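Local structure of pullulanase (Klebsiella oxytoca, 2YOC) at residues His168-Asn173 with Gln218-Arg223; Lys172-Trp177 with Tyr230-Leu235. The protein probably hydrolyses the alpha-1,6-glucosidic linkages of pullulan and related branched alpha-glucans. One frame throughout, in Å; residues are numbered along the deposited sequence.

Contact 1. Residues His168-Asn173 with Gln218-Arg223; sequences HWVDKN and QQVSMR
Val170 faces Val220 with their CA atoms 7.2 Å apart, where the turn leaving strand 167-169 meets the flank of helix 218-223. Both belong to the pullulanase N2 domain, and the helix packs beside the turn between strands 167-169 and 174-176. Val170 CG2 meets Val220, closest at CG1 (3.9 Å), the two side chains crossing at about a right angle. Val220 CG1 stands anti to its own backbone N (chi1 171°), while CG2 lies beside that N and is directed to the Asp171 carboxylate. That carboxylate is engaged mainly within the turn: the weak bond from Asn173 N to Asp171 OD1 closes an Asx turn, and Thr174 N adds a second bond to OD1. On the far side of the turn, Trp169 NE1 donates to Lys172 O, which lies in the indole plane although the donor stands well above the carbonyl plane. Arg223, bent at chi3 (76°), reaches back from the helix; its NH2 is hydrogen-bonded to Gly270 O, tying the helix also to helix 269-280. Its other terminal nitrogen meets the turn directly: NH1 donates a weak, bent hydrogen bond to Val170 O at 2.8 Å, with an N-H...O angle of 122°.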
loop_
_atom_site.group_PDB
_atom_site.type_symbol
_atom_site.label_atom_id
_atom_site.label_comp_id
_atom_site.label_asym_id
_atom_site.label_seq_id
_atom_site.Cartn_x
_atom_site.Cartn_y
_atom_site.Cartn_z
ATOM N N HIS B 168 -16.611 -43.763 -0.538
ATOM C CA HIS B 168 -16.144 -43.468 0.807
ATOM C C HIS B 168 -17.161 -43.835 1.870
ATOM O O HIS B 168 -18.168 -43.137 2.037
ATOM C CB HIS B 168 -15.825 -41.944 0.915
ATOM C CG HIS B 168 -14.643 -41.501 0.109
ATOM N ND1 HIS B 168 -13.536 -40.966 0.708
ATOM C CD2 HIS B 168 -14.441 -41.529 -1.234
ATOM C CE1 HIS B 168 -12.689 -40.695 -0.275
ATOM N NE2 HIS B 168 -13.188 -41.035 -1.460
ATOM N N TRP B 169 -16.893 -44.905 2.629
ATOM C CA TRP B 169 -17.772 -45.261 3.741
ATOM C C TRP B 169 -17.279 -44.397 4.940
ATOM O O TRP B 169 -16.272 -44.692 5.586
ATOM C CB TRP B 169 -17.695 -46.763 3.993
ATOM C CG TRP B 169 -18.801 -47.339 4.834
ATOM C CD1 TRP B 169 -19.788 -46.665 5.499
ATOM C CD2 TRP B 169 -19.003 -48.734 5.119
ATOM N NE1 TRP B 169 -20.593 -47.556 6.183
ATOM C CE2 TRP B 169 -20.143 -48.833 5.950
ATOM C CE3 TRP B 169 -18.348 -49.911 4.725
ATOM C CZ2 TRP B 169 -20.619 -50.058 6.413
ATOM C CZ3 TRP B 169 -18.840 -51.122 5.166
ATOM C CH2 TRP B 169 -19.942 -51.186 6.023
ATOM N N VAL B 170 -17.933 -43.270 5.131
ATOM C CA VAL B 170 -17.585 -42.241 6.101
ATOM C C VAL B 170 -18.184 -42.378 7.507
ATOM O O VAL B 170 -17.677 -41.780 8.455
ATOM C CB VAL B 170 -17.792 -40.855 5.492
ATOM C CG1 VAL B 170 -16.841 -40.671 4.321
ATOM C CG2 VAL B 170 -19.248 -40.659 5.058
ATOM N N ASP B 171 -19.274 -43.125 7.633
ATOM C CA ASP B 171 -19.931 -43.419 8.898
ATOM C C ASP B 171 -20.755 -44.697 8.720
ATOM O O ASP B 171 -20.963 -45.106 7.578
ATOM C CB ASP B 171 -20.756 -42.229 9.440
ATOM C CG ASP B 171 -22.069 -41.917 8.739
ATOM O OD1 ASP B 171 -22.870 -42.846 8.532
ATOM O OD2 ASP B 171 -22.364 -40.728 8.543
ATOM N N LYS B 172 -21.224 -45.312 9.840
ATOM C CA LYS B 172 -22.020 -46.538 9.864
ATOM C C LYS B 172 -23.098 -46.576 8.757
ATOM O O LYS B 172 -23.180 -47.554 8.016
ATOM C CB LYS B 172 -22.668 -46.727 11.246
ATOM C CG LYS B 172 -21.718 -47.137 12.385
ATOM C CD LYS B 172 -22.152 -46.504 13.749
ATOM C CE LYS B 172 -21.741 -47.301 14.971
ATOM N NZ LYS B 172 -21.785 -46.483 16.217
ATOM N N ASN B 173 -23.858 -45.483 8.603
ATOM C CA ASN B 173 -24.974 -45.342 7.660
ATOM C C ASN B 173 -24.679 -44.701 6.274
ATOM O O ASN B 173 -25.484 -44.853 5.358
ATOM C CB ASN B 173 -26.053 -44.504 8.343
ATOM C CG ASN B 173 -27.459 -44.964 8.096
ATOM O OD1 ASN B 173 -27.750 -46.163 7.918
ATOM N ND2 ASN B 173 -28.377 -44.019 8.158
ATOM N N GLN B 218 -24.384 -33.174 8.936
ATOM C CA GLN B 218 -23.669 -32.028 9.507
ATOM C C GLN B 218 -22.361 -32.541 10.111
ATOM O O GLN B 218 -21.300 -32.039 9.752
ATOM C CB GLN B 218 -24.532 -31.339 10.572
ATOM C CG GLN B 218 -24.532 -29.826 10.468
ATOM C CD GLN B 218 -23.290 -29.190 11.052
ATOM O OE1 GLN B 218 -23.011 -29.278 12.262
ATOM N NE2 GLN B 218 -22.547 -28.487 10.203
ATOM N N GLN B 219 -22.444 -33.628 10.920
ATOM C CA GLN B 219 -21.315 -34.311 11.539
ATOM C C GLN B 219 -20.272 -34.715 10.477
ATOM O O GLN B 219 -19.091 -34.410 10.665
ATOM C CB GLN B 219 -21.817 -35.492 12.416
ATOM C CG GLN B 219 -20.830 -36.674 12.671
ATOM C CD GLN B 219 -21.200 -37.989 11.960
ATOM O OE1 GLN B 219 -22.328 -38.523 12.076
ATOM N NE2 GLN B 219 -20.228 -38.584 11.257
ATOM N N VAL B 220 -20.716 -35.330 9.338
ATOM C CA VAL B 220 -19.834 -35.754 8.232
ATOM C C VAL B 220 -19.098 -34.596 7.545
ATOM O O VAL B 220 -17.884 -34.681 7.345
ATOM C CB VAL B 220 -20.529 -36.698 7.224
ATOM C CG1 VAL B 220 -19.658 -36.934 5.989
ATOM C CG2 VAL B 220 -20.859 -38.018 7.891
ATOM N N SER B 221 -19.836 -33.525 7.192
ATOM C CA SER B 221 -19.314 -32.310 6.538
ATOM C C SER B 221 -18.148 -31.683 7.298
ATOM O O SER B 221 -17.214 -31.148 6.683
ATOM C CB SER B 221 -20.431 -31.276 6.385
ATOM O OG SER B 221 -21.408 -31.684 5.442
HETATM N N MSE B 222 -18.234 -31.744 8.640
HETATM C CA MSE B 222 -17.237 -31.256 9.583
HETATM C C MSE B 222 -15.980 -32.072 9.457
HETATM O O MSE B 222 -14.896 -31.527 9.308
HETATM C CB MSE B 222 -17.739 -31.444 11.022
HETATM C CG MSE B 222 -19.139 -30.959 11.285
HETATM SE SE MSE B 222 -19.213 -29.053 11.673
HETATM C CE MSE B 222 -19.099 -28.263 9.790
ATOM N N ARG B 223 -16.140 -33.386 9.578
ATOM C CA ARG B 223 -15.089 -34.376 9.543
ATOM C C ARG B 223 -14.361 -34.410 8.241
ATOM O O ARG B 223 -13.138 -34.488 8.243
ATOM C CB ARG B 223 -15.684 -35.764 9.785
ATOM C CG ARG B 223 -16.222 -35.997 11.173
ATOM C CD ARG B 223 -16.848 -37.359 11.232
ATOM N NE ARG B 223 -15.842 -38.425 11.288
ATOM C CZ ARG B 223 -16.093 -39.700 11.017
ATOM N NH1 ARG B 223 -17.315 -40.081 10.641
ATOM N NH2 ARG B 223 -15.130 -40.608 11.124
#

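Contact 2. Residues Lys172-Trp177 with Tyr230-Leu235; sequences KNTLLW and YAAFKL
Leu175 and Phe233 form the antiparallel hydrogen-bonded pair at the middle of this strand pairing, each backbone N-H answered by the other's carbonyl. Leu175 N reaches Phe233 O at 3.0 Å, in the carbonyl plane, whereas the return bond from Phe233 N to Leu175 O is more bent, with an N-H...O angle of 135°. Leu235 N donates to Asn173 O, and Trp177 N to Ala231 O at 2.8 Å and nearly straight (170°). Between these bonds lie the non-hydrogen-bonded pairs Thr174-Lys234 and Leu176-Ala232; on the 232-234 side their outward backbone groups serve the flanking strand 212-214, Ala232 bonding with Thr214 and Lys234 with Thr212. Phe233, its CG beside the backbone N (chi1 -57°), turns its ring edge to the partner strand, so that Leu175 O and Trp177 O lie in the ring plane. On the same face Leu235 CD1 packs on Leu175 CB at 4.0 Å. On the opposite face of the sheet, Leu176 CD2 packs against Ala232 CB, 3.8 Å away, and Leu176 CB against Tyr230 CB. Trp177 NE1 donates to Glu166 OE1. The pairing is that of two interior strands in the mixed beta-sheet of the N2 domain, whose family belongs to the E-set clan.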
loop_
_atom_site.group_PDB
_atom_site.type_symbol
_atom_site.label_atom_id
_atom_site.label_comp_id
_atom_site.label_asym_id
_atom_site.label_seq_id
_atom_site.Cartn_x
_atom_site.Cartn_y
_atom_site.Cartn_z
ATOM N N LYS B 172 -21.224 -45.312 9.840
ATOM C CA LYS B 172 -22.020 -46.538 9.864
ATOM C C LYS B 172 -23.098 -46.576 8.757
ATOM O O LYS B 172 -23.180 -47.554 8.016
ATOM C CB LYS B 172 -22.668 -46.727 11.246
ATOM C CG LYS B 172 -21.718 -47.137 12.385
ATOM C CD LYS B 172 -22.152 -46.504 13.749
ATOM C CE LYS B 172 -21.741 -47.301 14.971
ATOM N NZ LYS B 172 -21.785 -46.483 16.217
ATOM N N ASN B 173 -23.858 -45.483 8.603
ATOM C CA ASN B 173 -24.974 -45.342 7.660
ATOM C C ASN B 173 -24.679 -44.701 6.274
ATOM O O ASN B 173 -25.484 -44.853 5.358
ATOM C CB ASN B 173 -26.053 -44.504 8.343
ATOM C CG ASN B 173 -27.459 -44.964 8.096
ATOM O OD1 ASN B 173 -27.750 -46.163 7.918
ATOM N ND2 ASN B 173 -28.377 -44.019 8.158
ATOM N N THR B 174 -23.579 -43.944 6.137
ATOM C CA THR B 174 -23.296 -43.155 4.940
ATOM C C THR B 174 -22.143 -43.588 4.046
ATOM O O THR B 174 -21.028 -43.823 4.506
ATOM C CB THR B 174 -23.252 -41.679 5.343
ATOM O OG1 THR B 174 -24.453 -41.377 6.061
ATOM C CG2 THR B 174 -23.121 -40.745 4.165
ATOM N N LEU B 175 -22.423 -43.635 2.748
ATOM C CA LEU B 175 -21.454 -43.962 1.717
ATOM C C LEU B 175 -21.473 -42.790 0.720
ATOM O O LEU B 175 -22.538 -42.451 0.167
ATOM C CB LEU B 175 -21.820 -45.313 1.061
ATOM C CG LEU B 175 -21.000 -45.871 -0.121
ATOM C CD1 LEU B 175 -21.422 -45.301 -1.434
ATOM C CD2 LEU B 175 -19.512 -45.799 0.092
ATOM N N LEU B 176 -20.308 -42.127 0.550
ATOM C CA LEU B 176 -20.188 -40.984 -0.361
ATOM C C LEU B 176 -19.574 -41.425 -1.651
ATOM O O LEU B 176 -18.516 -42.067 -1.647
ATOM C CB LEU B 176 -19.404 -39.807 0.232
ATOM C CG LEU B 176 -19.890 -39.256 1.567
ATOM C CD1 LEU B 176 -18.888 -38.306 2.129
ATOM C CD2 LEU B 176 -21.241 -38.584 1.443
ATOM N N TRP B 177 -20.272 -41.145 -2.763
ATOM C CA TRP B 177 -19.805 -41.519 -4.094
ATOM C C TRP B 177 -20.383 -40.631 -5.192
ATOM O O TRP B 177 -21.576 -40.734 -5.507
ATOM C CB TRP B 177 -20.066 -43.005 -4.387
ATOM C CG TRP B 177 -19.466 -43.502 -5.672
ATOM C CD1 TRP B 177 -18.321 -43.062 -6.277
ATOM C CD2 TRP B 177 -19.925 -44.618 -6.445
ATOM N NE1 TRP B 177 -18.064 -43.806 -7.403
ATOM C CE2 TRP B 177 -19.036 -44.771 -7.532
ATOM C CE3 TRP B 177 -21.047 -45.466 -6.366
ATOM C CZ2 TRP B 177 -19.225 -45.748 -8.522
ATOM C CZ3 TRP B 177 -21.226 -46.434 -7.340
ATOM C CH2 TRP B 177 -20.313 -46.582 -8.391
ATOM N N TYR B 230 -19.589 -34.447 -2.419
ATOM C CA TYR B 230 -19.841 -35.820 -2.891
ATOM C C TYR B 230 -21.281 -36.298 -2.611
ATOM O O TYR B 230 -21.850 -35.976 -1.551
ATOM C CB TYR B 230 -18.879 -36.794 -2.211
ATOM C CG TYR B 230 -17.457 -36.802 -2.723
ATOM C CD1 TYR B 230 -16.832 -35.630 -3.133
ATOM C CD2 TYR B 230 -16.705 -37.968 -2.714
ATOM C CE1 TYR B 230 -15.512 -35.630 -3.582
ATOM C CE2 TYR B 230 -15.398 -37.990 -3.190
ATOM C CZ TYR B 230 -14.793 -36.812 -3.606
ATOM O OH TYR B 230 -13.482 -36.832 -4.047
ATOM N N ALA B 231 -21.846 -37.084 -3.564
ATOM C CA ALA B 231 -23.191 -37.652 -3.501
ATOM C C ALA B 231 -23.328 -38.635 -2.335
ATOM O O ALA B 231 -22.601 -39.643 -2.286
ATOM C CB ALA B 231 -23.522 -38.348 -4.816
ATOM N N ALA B 232 -24.269 -38.342 -1.402
ATOM C CA ALA B 232 -24.535 -39.169 -0.214
ATOM C C ALA B 232 -25.574 -40.267 -0.449
ATOM O O ALA B 232 -26.588 -40.024 -1.105
ATOM C CB ALA B 232 -24.953 -38.294 0.967
ATOM N N PHE B 233 -25.310 -41.473 0.109
ATOM C CA PHE B 233 -26.197 -42.640 0.042
ATOM C C PHE B 233 -26.363 -43.294 1.407
ATOM O O PHE B 233 -25.369 -43.568 2.083
ATOM C CB PHE B 233 -25.695 -43.683 -0.974
ATOM C CG PHE B 233 -25.518 -43.122 -2.361
ATOM C CD1 PHE B 233 -24.314 -42.550 -2.747
ATOM C CD2 PHE B 233 -26.563 -43.141 -3.276
ATOM C CE1 PHE B 233 -24.155 -42.023 -4.035
ATOM C CE2 PHE B 233 -26.394 -42.616 -4.556
ATOM C CZ PHE B 233 -25.195 -42.054 -4.919
ATOM N N LYS B 234 -27.625 -43.547 1.796
ATOM C CA LYS B 234 -28.010 -44.187 3.060
ATOM C C LYS B 234 -27.950 -45.697 2.894
ATOM O O LYS B 234 -28.453 -46.218 1.896
ATOM C CB LYS B 234 -29.428 -43.747 3.469
ATOM C CG LYS B 234 -29.764 -43.987 4.929
ATOM C CD LYS B 234 -31.238 -43.758 5.227
ATOM C CE LYS B 234 -31.608 -43.762 6.702
ATOM N NZ LYS B 234 -31.204 -42.519 7.427
ATOM N N LEU B 235 -27.311 -46.402 3.852
ATOM C CA LEU B 235 -27.199 -47.873 3.842
ATOM C C LEU B 235 -28.468 -48.422 4.474
ATOM O O LEU B 235 -29.047 -47.715 5.301
ATOM C CB LEU B 235 -25.998 -48.338 4.691
ATOM C CG LEU B 235 -24.703 -48.656 3.958
ATOM C CD1 LEU B 235 -23.852 -47.397 3.768
ATOM C CD2 LEU B 235 -23.889 -49.687 4.715
#

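Contacts 1 and 2 lie with their centres 8 Å apart and share Lys172 and Asn173, which lead from the turn of contact 1 into strand 174-176 of contact 2. Strands 167-169 and 174-176 are antiparallel neighbours in one sheet, joined by a probable hydrogen bond between His168 N and Leu176 O at 2.8 Å. Packing adds to this join: Trp169 CZ2 meets Leu235 CD2 at 3.7 Å. Helix 218-223 and strand 232-234 also follow each other in the chain, so one passage supplies both the helix beside the turn and the next strand. The Tyr230 side chain lies about 9 Å from a bound calcium ion.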